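Local coordinates for acyl-CoA dehydrogenase domain protein Tcur3483 (Thermomonospora curvata, PDB 6WY9) that binds flavin adenine dinucleotide and probably acts as an oxidoreductase on CH-CH groups of its substrate, as acyl-CoA dehydrogenases do, at residues I176-A181 / V227-Y232; R88-Q93 / M315-E320; G202-I207 / E246-W251. All blocks are in the same frame, centred on the assembly; numbering follows the deposited sequence.

From the N terminus, the first contact segment along the chain is the start of helix 90-103; its partner in interaction 2 comes more than two hundred residues later. Between the two halves of that contact come both other interactions. Residues 176-181, leaving strand 168-176, pair with strand 227-239 in interaction 1; before this loop is closed, strand 203-209 has begun interaction 3, completed only at 246-251, so these two loops cross. Helix 292-321 finally returns to 88-93 and closes the longest loop around both. Interactions 1 and 3 hold together the beta-rich middle of the fold and its exit into helix, while interaction 2 joins N-terminal and C-terminal helices.

Interaction 1. Residues I176-A181 / V227-Y232; sequences IFTSGA and VVTATY. With FDA (dihydroflavine-adenine dinucleotide), chain C.
Thr-178 lies crosswise to Thr-231, their side chains at about a right angle, and each of its atoms has a partner on strand 227-239. Its CB rests 3.4 Å from OG1 of Thr-229. OG1, anti to the carbonyl carbon (chi1 -45°), is hydrogen-bonded to OG1 of Thr-231 at 3.0 Å, and that second hydroxyl is also bonded to Tyr-233 OH. The methyl CG2 points beside the backbone carbonyl and grazes CG2 of Thr-231 at 4.0 Å. The main chain is held too: Thr-178 N donates to Thr-229 O, and Thr-178 O accepts from Thr-229 OG1 (2.9 Å) and from Ala-181 N, one above and one below its carbonyl plane. The Ala-181 bond closes a type II beta turn.

Here strand 168-176 ends. Ile-176 and Ala-230 form a non-hydrogen-bonded antiparallel pair, after which the chain leaves the sheet of the middle domain to pass along the isoalloxazine ring. Ser-179 N donates to O4 of the dihydroflavin at 3.2 Å, its OG adding a weak bond to the same oxygen, while CG1 of Val-228 packs against that hydroxyl. CB of Phe-177 sits 3.5 Å from flavin C9A; the phenyl ring carries Ile-176 CG1 over one face and meets Val-228 CG2 at its edge. A water accepts from Gly-180 N and donates to Val-227 O, joining the turn to the start of the strand. Ala-181 CB is pressed to 3.3 Å from Thr-231 CG2, closer than two methyls normally come.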
loop_
_atom_site.group_PDB
_atom_site.type_symbol
_atom_site.label_atom_id
_atom_site.label_comp_id
_atom_site.label_asym_id
_atom_site.label_seq_id
_atom_site.Cartn_x
_atom_site.Cartn_y
_atom_site.Cartn_z
ATOM N N ILE A 176 -29.758 7.077 14.169
ATOM C CA ILE A 176 -28.931 8.129 13.595
ATOM C C ILE A 176 -28.464 7.672 12.224
ATOM O O ILE A 176 -28.252 6.480 11.976
ATOM C CB ILE A 176 -27.745 8.498 14.545
ATOM C CG1 ILE A 176 -26.901 9.646 13.956
ATOM C CG2 ILE A 176 -26.873 7.277 14.789
ATOM C CD1 ILE A 176 -26.190 10.537 14.999
ATOM N N PHE A 177 -28.324 8.628 11.305
ATOM C CA PHE A 177 -27.970 8.329 9.916
ATOM C C PHE A 177 -29.044 7.472 9.220
ATOM O O PHE A 177 -28.743 6.618 8.372
ATOM C CB PHE A 177 -26.582 7.658 9.776
ATOM C CG PHE A 177 -25.496 8.333 10.554
ATOM C CD1 PHE A 177 -25.110 9.631 10.258
ATOM C CD2 PHE A 177 -24.865 7.671 11.608
ATOM C CE1 PHE A 177 -24.119 10.282 11.028
ATOM C CE2 PHE A 177 -23.850 8.305 12.370
ATOM C CZ PHE A 177 -23.484 9.617 12.070
ATOM N N THR A 178 -30.305 7.739 9.526
ATOM C CA THR A 178 -31.428 7.042 8.894
ATOM C C THR A 178 -31.656 7.647 7.518
ATOM O O THR A 178 -32.515 8.510 7.352
ATOM C CB THR A 178 -32.695 7.182 9.738
ATOM O OG1 THR A 178 -32.402 6.959 11.131
ATOM C CG2 THR A 178 -33.742 6.191 9.275
ATOM N N SER A 179 -30.936 7.145 6.504
ATOM C CA SER A 179 -31.067 7.699 5.157
ATOM C C SER A 179 -32.476 7.521 4.638
ATOM O O SER A 179 -33.043 6.425 4.715
ATOM C CB SER A 179 -30.120 7.036 4.145
ATOM O OG SER A 179 -28.835 6.911 4.670
ATOM N N GLY A 180 -32.981 8.582 4.014
ATOM C CA GLY A 180 -34.299 8.621 3.430
ATOM C C GLY A 180 -35.442 8.758 4.426
ATOM O O GLY A 180 -36.601 8.741 4.004
ATOM N N ALA A 181 -35.175 8.868 5.729
ATOM C CA ALA A 181 -36.305 8.882 6.656
ATOM C C ALA A 181 -37.238 10.054 6.373
ATOM O O ALA A 181 -38.434 9.962 6.646
ATOM C CB ALA A 181 -35.840 8.917 8.115
ATOM N N VAL A 227 -28.034 14.486 2.371
ATOM C CA VAL A 227 -28.705 14.741 3.636
ATOM C C VAL A 227 -29.263 13.407 4.122
ATOM O O VAL A 227 -30.042 12.766 3.412
ATOM C CB VAL A 227 -29.811 15.796 3.493
ATOM C CG1 VAL A 227 -30.523 15.995 4.821
ATOM C CG2 VAL A 227 -29.223 17.130 3.000
ATOM N N VAL A 228 -28.830 12.962 5.304
ATOM C CA VAL A 228 -29.484 11.842 5.984
ATOM C C VAL A 228 -30.167 12.434 7.219
ATOM O O VAL A 228 -30.384 13.648 7.266
ATOM C CB VAL A 228 -28.482 10.705 6.281
ATOM C CG1 VAL A 228 -27.910 10.148 4.943
ATOM C CG2 VAL A 228 -27.338 11.191 7.174
ATOM N N THR A 229 -30.545 11.624 8.214
ATOM C CA THR A 229 -31.328 12.141 9.335
ATOM C C THR A 229 -30.934 11.455 10.632
ATOM O O THR A 229 -30.247 10.429 10.648
ATOM C CB THR A 229 -32.849 11.947 9.144
ATOM O OG1 THR A 229 -33.169 10.551 9.285
ATOM C CG2 THR A 229 -33.298 12.422 7.759
ATOM N N ALA A 230 -31.358 12.061 11.728
ATOM C CA ALA A 230 -31.596 11.344 12.968
ATOM C C ALA A 230 -33.108 11.156 13.057
ATOM O O ALA A 230 -33.865 12.005 12.596
ATOM C CB ALA A 230 -31.065 12.117 14.186
ATOM N N THR A 231 -33.551 10.027 13.593
ATOM C CA THR A 231 -34.972 9.821 13.786
ATOM C C THR A 231 -35.217 9.562 15.259
ATOM O O THR A 231 -34.338 9.051 15.964
ATOM C CB THR A 231 -35.517 8.673 12.910
ATOM O OG1 THR A 231 -34.701 7.494 13.061
ATOM C CG2 THR A 231 -35.549 9.109 11.412
ATOM N N TYR A 232 -36.394 9.975 15.723
ATOM C CA TYR A 232 -36.780 9.925 17.130
ATOM C C TYR A 232 -38.128 9.236 17.268
ATOM O O TYR A 232 -39.031 9.468 16.459
ATOM C CB TYR A 232 -36.848 11.348 17.751
ATOM C CG TYR A 232 -35.541 12.076 17.558
ATOM C CD1 TYR A 232 -34.488 11.891 18.445
ATOM C CD2 TYR A 232 -35.336 12.904 16.457
ATOM C CE1 TYR A 232 -33.273 12.521 18.255
ATOM C CE2 TYR A 232 -34.108 13.553 16.262
ATOM C CZ TYR A 232 -33.089 13.353 17.165
ATOM O OH TYR A 232 -31.866 13.972 16.998
HETATM P PA FDA C . -18.289 3.358 15.044
HETATM O O1A FDA C . -17.992 4.430 16.043
HETATM O O2A FDA C . -18.985 2.065 15.501
HETATM O O5B FDA C . -16.810 2.789 14.445
HETATM C C5B FDA C . -16.116 3.887 13.917
HETATM C C4B FDA C . -14.822 3.330 13.294
HETATM O O4B FDA C . -14.175 2.506 14.377
HETATM C C3B FDA C . -15.077 2.283 12.208
HETATM O O3B FDA C . -15.179 2.842 10.951
HETATM C C2B FDA C . -13.792 1.477 12.263
HETATM O O2B FDA C . -12.613 2.192 11.731
HETATM C C1B FDA C . -13.513 1.339 13.792
HETATM N N9A FDA C . -13.997 0.097 14.392
HETATM C C8A FDA C . -15.273 -0.193 14.914
HETATM N N7A FDA C . -15.338 -1.409 15.444
HETATM C C5A FDA C . -14.080 -1.942 15.267
HETATM C C6A FDA C . -13.557 -3.203 15.595
HETATM N N6A FDA C . -14.305 -4.141 16.208
HETATM N N1A FDA C . -12.273 -3.506 15.308
HETATM C C2A FDA C . -11.579 -2.509 14.683
HETATM N N3A FDA C . -11.941 -1.262 14.296
HETATM C C4A FDA C . -13.219 -1.012 14.623
HETATM N N1 FDA C . -27.413 3.331 9.383
HETATM C C2 FDA C . -28.766 2.939 9.458
HETATM O O2 FDA C . -29.194 2.349 10.475
HETATM N N3 FDA C . -29.555 3.242 8.355
HETATM C C4 FDA C . -29.097 3.914 7.198
HETATM O O4 FDA C . -29.878 4.156 6.287
HETATM C C4X FDA C . -27.705 4.280 7.208
HETATM N N5 FDA C . -27.174 4.950 6.105
HETATM C C5X FDA C . -26.051 5.711 6.292
HETATM C C6 FDA C . -25.717 6.685 5.426
HETATM C C7 FDA C . -24.559 7.465 5.672
HETATM C C7M FDA C . -24.246 8.486 4.739
HETATM C C8 FDA C . -23.762 7.248 6.734
HETATM C C8M FDA C . -22.549 8.052 6.987
HETATM C C9 FDA C . -24.083 6.225 7.610
HETATM C C9A FDA C . -25.232 5.473 7.392
HETATM N N10 FDA C . -25.576 4.429 8.267
HETATM C C10 FDA C . -26.911 4.014 8.265
HETATM C "C1'" FDA C . -24.772 4.242 9.509
HETATM C "C2'" FDA C . -23.668 3.163 9.330
HETATM O "O2'" FDA C . -24.209 1.931 9.288
HETATM C "C3'" FDA C . -22.718 3.386 10.593
HETATM O "O3'" FDA C . -22.002 4.599 10.475
HETATM C "C4'" FDA C . -21.784 2.199 10.778
HETATM O "O4'" FDA C . -22.560 1.125 11.187
HETATM C "C5'" FDA C . -20.664 2.608 11.773
HETATM O "O5'" FDA C . -21.269 2.889 13.000
HETATM P P FDA C . -20.590 4.235 13.640
HETATM O O1P FDA C . -20.778 5.264 12.635
HETATM O O2P FDA C . -21.180 4.403 15.032
HETATM O O3P FDA C . -18.950 4.008 13.757
HETATM O O HOH W 1 -32.240 11.383 4.155
#

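Interaction 2. Residues R88-Q93 / M315-E320; sequences RSISEQ and MTIAVE
The capped first turn of helix 90-103 meets the C-terminal part of helix 292-321 through Ile-90, whose side chain enters between Thr-316, Ile-317 and Glu-320. This is a helix-to-helix contact that joins the N-terminal and C-terminal helical parts of the acyl-CoA dehydrogenase fold, away from the flavin. Ile-90 extends straight out toward its partner (chi2 177°), which brings CD1 to 4.0 Å from CG1 of Ile-317. Its branch CG2 passes CG2 of Thr-316 at 3.7 Å, the methyls lying alongside while their side chains run antiparallel. The hydroxyl of Thr-316 is engaged within its own helix, with the carbonyl oxygen of Asn-312. Trp-313 adds a further apolar neighbour to Ile-90.

Glu-320 reaches back toward Ile-90, so that its carboxylate lies against the hydrocarbon of that side chain, OE1 only 3.2 Å from CG1. The end of Gln-93 approaches this carboxylate too, the amide and carboxylate planes 33° apart.

Behind Ile-90, Ser-89 and Glu-92 form a capping box. Glu-92 OE1 accepts from Ser-89 N at 3.0 Å, in a nearly straight bond (174°), and also from Ser-89 OG; Ser-89 OG in turn accepts a weak bond from Glu-92 N. The other oxygen, OE2, uses its syn lone pair for a salt bridge to Arg-88 NH1 at 2.9 Å, so both carboxylate oxygens are occupied. Across the interface the chemistry is mixed: apolar packing has the solvent-exposed acid Glu-320 beside it, its carboxylate laid over the hydrocarbon of Ile-90, so that the apolar contact reaches solvent next to a charged group.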
loop_
_atom_site.group_PDB
_atom_site.type_symbol
_atom_site.label_atom_id
_atom_site.label_comp_id
_atom_site.label_asym_id
_atom_site.label_seq_id
_atom_site.Cartn_x
_atom_site.Cartn_y
_atom_site.Cartn_z
ATOM N N ARG A 88 -36.484 -11.236 -14.238
ATOM C CA ARG A 88 -35.347 -11.106 -15.142
ATOM C C ARG A 88 -34.039 -11.536 -14.467
ATOM O O ARG A 88 -33.922 -11.596 -13.239
ATOM C CB ARG A 88 -35.227 -9.670 -15.645
ATOM C CG ARG A 88 -36.422 -9.199 -16.463
ATOM C CD ARG A 88 -36.428 -9.799 -17.874
ATOM N NE ARG A 88 -37.540 -9.302 -18.686
ATOM C CZ ARG A 88 -37.579 -9.348 -20.017
ATOM N NH1 ARG A 88 -36.560 -9.860 -20.701
ATOM N NH2 ARG A 88 -38.631 -8.869 -20.669
ATOM N N SER A 89 -33.042 -11.822 -15.299
ATOM C CA SER A 89 -31.791 -12.411 -14.846
ATOM C C SER A 89 -30.867 -11.359 -14.236
ATOM O O SER A 89 -31.088 -10.148 -14.339
ATOM C CB SER A 89 -31.076 -13.092 -16.005
ATOM O OG SER A 89 -30.707 -12.119 -16.968
ATOM N N ILE A 90 -29.795 -11.853 -13.614
ATOM C CA ILE A 90 -28.833 -10.985 -12.940
ATOM C C ILE A 90 -28.140 -10.070 -13.935
ATOM O O ILE A 90 -27.912 -8.884 -13.660
ATOM C CB ILE A 90 -27.808 -11.834 -12.174
ATOM C CG1 ILE A 90 -28.503 -12.604 -11.068
ATOM C CG2 ILE A 90 -26.735 -10.945 -11.604
ATOM C CD1 ILE A 90 -27.575 -13.516 -10.310
ATOM N N SER A 91 -27.735 -10.626 -15.077
ATOM C CA SER A 91 -27.185 -9.819 -16.158
ATOM C C SER A 91 -28.102 -8.648 -16.497
ATOM O O SER A 91 -27.664 -7.495 -16.532
ATOM C CB SER A 91 -26.954 -10.715 -17.375
ATOM O OG SER A 91 -26.144 -11.818 -16.985
ATOM N N GLU A 92 -29.389 -8.928 -16.740
ATOM C CA GLU A 92 -30.332 -7.853 -17.052
ATOM C C GLU A 92 -30.488 -6.886 -15.875
ATOM O O GLU A 92 -30.548 -5.659 -16.064
ATOM C CB GLU A 92 -31.692 -8.439 -17.449
ATOM C CG GLU A 92 -31.696 -9.306 -18.718
ATOM C CD GLU A 92 -33.007 -10.080 -18.912
ATOM O OE1 GLU A 92 -33.230 -11.104 -18.229
ATOM O OE2 GLU A 92 -33.830 -9.668 -19.751
ATOM N N GLN A 93 -30.565 -7.421 -14.649
ATOM C CA GLN A 93 -30.674 -6.561 -13.478
ATOM C C GLN A 93 -29.508 -5.587 -13.400
ATOM O O GLN A 93 -29.685 -4.414 -13.037
ATOM C CB GLN A 93 -30.763 -7.415 -12.197
ATOM C CG GLN A 93 -31.894 -8.435 -12.215
ATOM C CD GLN A 93 -32.029 -9.233 -10.920
ATOM O OE1 GLN A 93 -32.988 -9.990 -10.748
ATOM N NE2 GLN A 93 -31.075 -9.065 -10.003
ATOM N N MET A 315 -20.304 -12.985 -6.369
ATOM C CA MET A 315 -21.034 -12.857 -5.106
ATOM C C MET A 315 -22.525 -12.559 -5.313
ATOM O O MET A 315 -23.364 -13.050 -4.553
ATOM C CB MET A 315 -20.349 -11.820 -4.232
ATOM C CG MET A 315 -18.895 -12.258 -3.922
ATOM S SD MET A 315 -18.606 -14.068 -3.649
ATOM C CE MET A 315 -16.830 -14.171 -4.031
ATOM N N THR A 316 -22.889 -11.803 -6.349
ATOM C CA THR A 316 -24.309 -11.632 -6.654
ATOM C C THR A 316 -24.959 -12.961 -6.985
ATOM O O THR A 316 -26.072 -13.260 -6.523
ATOM C CB THR A 316 -24.472 -10.631 -7.799
ATOM O OG1 THR A 316 -23.870 -9.413 -7.390
ATOM C CG2 THR A 316 -25.947 -10.349 -8.064
ATOM N N ILE A 317 -24.276 -13.792 -7.764
ATOM C CA ILE A 317 -24.829 -15.103 -8.070
ATOM C C ILE A 317 -25.095 -15.877 -6.789
ATOM O O ILE A 317 -26.148 -16.520 -6.615
ATOM C CB ILE A 317 -23.878 -15.870 -8.998
ATOM C CG1 ILE A 317 -23.944 -15.235 -10.412
ATOM C CG2 ILE A 317 -24.279 -17.364 -8.951
ATOM C CD1 ILE A 317 -22.884 -15.686 -11.393
ATOM N N ALA A 318 -24.113 -15.871 -5.890
ATOM C CA ALA A 318 -24.248 -16.585 -4.630
ATOM C C ALA A 318 -25.433 -16.056 -3.826
ATOM O O ALA A 318 -26.254 -16.833 -3.338
ATOM C CB ALA A 318 -22.931 -16.445 -3.833
ATOM N N VAL A 319 -25.533 -14.728 -3.674
ATOM C CA VAL A 319 -26.530 -14.161 -2.771
ATOM C C VAL A 319 -27.933 -14.428 -3.296
ATOM O O VAL A 319 -28.832 -14.812 -2.539
ATOM C CB VAL A 319 -26.278 -12.655 -2.542
ATOM C CG1 VAL A 319 -26.538 -11.862 -3.808
ATOM C CG2 VAL A 319 -27.151 -12.126 -1.386
ATOM N N GLU A 320 -28.148 -14.256 -4.600
ATOM C CA GLU A 320 -29.466 -14.610 -5.123
ATOM C C GLU A 320 -29.696 -16.119 -5.125
ATOM O O GLU A 320 -30.834 -16.555 -5.340
ATOM C CB GLU A 320 -29.663 -13.999 -6.520
ATOM C CG GLU A 320 -29.410 -12.469 -6.533
ATOM C CD GLU A 320 -29.887 -11.792 -7.813
ATOM O OE1 GLU A 320 -30.552 -12.480 -8.616
ATOM O OE2 GLU A 320 -29.592 -10.585 -8.019
#

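Interaction 3. Residues G202-I207 / E246-W251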
loop_
_atom_site.group_PDB
_atom_site.type_symbol
_atom_site.label_atom_id
_atom_site.label_comp_id
_atom_site.label_asym_id
_atom_site.label_seq_id
_atom_site.Cartn_x
_atom_site.Cartn_y
_atom_site.Cartn_z
ATOM N N GLY A 202 -32.354 -10.497 21.657
ATOM C CA GLY A 202 -33.308 -9.600 22.285
ATOM C C GLY A 202 -33.914 -8.580 21.335
ATOM O O GLY A 202 -34.593 -7.645 21.765
ATOM N N ILE A 203 -33.716 -8.774 20.031
ATOM C CA ILE A 203 -33.989 -7.757 19.019
ATOM C C ILE A 203 -35.143 -8.210 18.141
ATOM O O ILE A 203 -35.245 -9.393 17.800
ATOM C CB ILE A 203 -32.727 -7.505 18.181
ATOM C CG1 ILE A 203 -31.640 -6.914 19.069
ATOM C CG2 ILE A 203 -33.013 -6.566 16.981
ATOM C CD1 ILE A 203 -30.269 -6.979 18.427
ATOM N N SER A 204 -36.005 -7.271 17.771
ATOM C CA SER A 204 -36.993 -7.517 16.731
ATOM C C SER A 204 -36.958 -6.395 15.697
ATOM O O SER A 204 -36.539 -5.268 15.981
ATOM C CB SER A 204 -38.399 -7.653 17.328
ATOM O OG SER A 204 -38.404 -8.597 18.387
ATOM N N ILE A 205 -37.359 -6.737 14.478
ATOM C CA ILE A 205 -37.620 -5.767 13.421
ATOM C C ILE A 205 -39.094 -5.377 13.480
ATOM O O ILE A 205 -39.976 -6.248 13.488
ATOM C CB ILE A 205 -37.242 -6.367 12.052
ATOM C CG1 ILE A 205 -35.719 -6.551 11.967
ATOM C CG2 ILE A 205 -37.810 -5.541 10.881
ATOM C CD1 ILE A 205 -34.909 -5.250 11.981
ATOM N N ILE A 206 -39.373 -4.073 13.556
ATOM C CA ILE A 206 -40.747 -3.567 13.556
ATOM C C ILE A 206 -40.909 -2.476 12.494
ATOM O O ILE A 206 -40.062 -1.577 12.378
ATOM C CB ILE A 206 -41.165 -3.014 14.936
ATOM C CG1 ILE A 206 -40.787 -3.997 16.043
ATOM C CG2 ILE A 206 -42.667 -2.742 14.937
ATOM C CD1 ILE A 206 -41.303 -3.607 17.477
ATOM N N ILE A 207 -42.008 -2.534 11.736
ATOM C CA ILE A 207 -42.276 -1.517 10.718
ATOM C C ILE A 207 -43.058 -0.378 11.360
ATOM O O ILE A 207 -44.147 -0.586 11.910
ATOM C CB ILE A 207 -43.023 -2.093 9.503
ATOM C CG1 ILE A 207 -42.239 -3.262 8.888
ATOM C CG2 ILE A 207 -43.294 -0.980 8.430
ATOM C CD1 ILE A 207 -42.957 -3.910 7.694
ATOM N N GLU A 246 -40.156 -13.458 13.853
ATOM C CA GLU A 246 -40.516 -13.777 15.226
ATOM C C GLU A 246 -39.978 -12.728 16.189
ATOM O O GLU A 246 -38.914 -12.139 15.968
ATOM C CB GLU A 246 -39.992 -15.159 15.617
ATOM C CG GLU A 246 -40.913 -16.268 15.195
ATOM C CD GLU A 246 -40.171 -17.527 14.827
ATOM O OE1 GLU A 246 -38.969 -17.621 15.170
ATOM O OE2 GLU A 246 -40.789 -18.412 14.188
ATOM N N ILE A 247 -40.731 -12.495 17.268
ATOM C CA ILE A 247 -40.287 -11.557 18.289
ATOM C C ILE A 247 -39.005 -12.088 18.910
ATOM O O ILE A 247 -38.878 -13.286 19.204
ATOM C CB ILE A 247 -41.404 -11.319 19.324
ATOM C CG1 ILE A 247 -42.557 -10.546 18.669
ATOM C CG2 ILE A 247 -40.889 -10.554 20.552
ATOM C CD1 ILE A 247 -43.845 -10.543 19.483
ATOM N N ASN A 248 -38.025 -11.201 19.067
ATOM C CA ASN A 248 -36.679 -11.494 19.539
ATOM C C ASN A 248 -35.840 -12.252 18.516
ATOM O O ASN A 248 -34.678 -12.579 18.821
ATOM C CB ASN A 248 -36.692 -12.267 20.857
ATOM C CG ASN A 248 -37.359 -11.487 21.956
ATOM O OD1 ASN A 248 -37.232 -10.262 22.017
ATOM N ND2 ASN A 248 -38.084 -12.177 22.819
ATOM N N GLY A 249 -36.375 -12.533 17.319
ATOM C CA GLY A 249 -35.650 -13.200 16.250
ATOM C C GLY A 249 -35.182 -12.244 15.164
ATOM O O GLY A 249 -34.904 -12.650 14.031
ATOM N N GLY A 250 -35.045 -10.962 15.511
ATOM C CA GLY A 250 -34.782 -9.945 14.514
ATOM C C GLY A 250 -33.384 -9.970 13.934
ATOM O O GLY A 250 -33.148 -9.346 12.894
ATOM N N TRP A 251 -32.448 -10.670 14.572
ATOM C CA TRP A 251 -31.079 -10.586 14.085
ATOM C C TRP A 251 -30.935 -11.268 12.728
ATOM O O TRP A 251 -30.231 -10.761 11.850
ATOM C CB TRP A 251 -30.099 -11.165 15.105
ATOM C CG TRP A 251 -28.675 -10.801 14.768
ATOM C CD1 TRP A 251 -27.711 -11.637 14.295
ATOM C CD2 TRP A 251 -28.075 -9.499 14.849
ATOM N NE1 TRP A 251 -26.542 -10.942 14.087
ATOM C CE2 TRP A 251 -26.739 -9.629 14.413
ATOM C CE3 TRP A 251 -28.538 -8.233 15.250
ATOM C CZ2 TRP A 251 -25.847 -8.538 14.363
ATOM C CZ3 TRP A 251 -27.657 -7.145 15.202
ATOM C CH2 TRP A 251 -26.326 -7.309 14.750
#
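Ser-204 and Ile-203 supply the two acceptors that hold residues 246-251 against strand 203-209. The hydroxyl OG of Ser-204, set beside its own backbone N (chi1 -51°), accepts from Asn-248 N at 2.7 Å in an almost straight bond (173°). It is also hydrogen-bonded to Thr-193 OG1, which is within bonding reach of Asn-248 OD1 and Gly-202 O too; its one proton can serve these carbonyl oxygens only in turn or divided. The carbonyl oxygen of Ile-203 takes the N-H of Gly-250 at 2.8 Å, the donor standing 37° above the carbonyl plane. Gly-249 N is satisfied within its own segment by Glu-246 O, 2.9 Å away, which closes a type II beta turn with Asn-248 at positive phi. An alanine in place of Ser-204 would remove the hydroxyl and would probably leave Asn-248 N without its acceptor, the turn being freer to shift.

Gly-250 sits so close that its CA is 4.0 Å from Ser-204 CA; a side chain at that position would run into the strand. Beyond it, CD1 of Ile-203 comes to 3.8 Å from CE3 of Trp-251, the two side chains running alongside each other, and His-200 meets the same indole edge-to-face. Turn and apolar patch join the beginning of inner strand 203-209 to helix 250-260, the passage from middle beta domain to C-terminal helical domain in the acyl-CoA dehydrogenase fold.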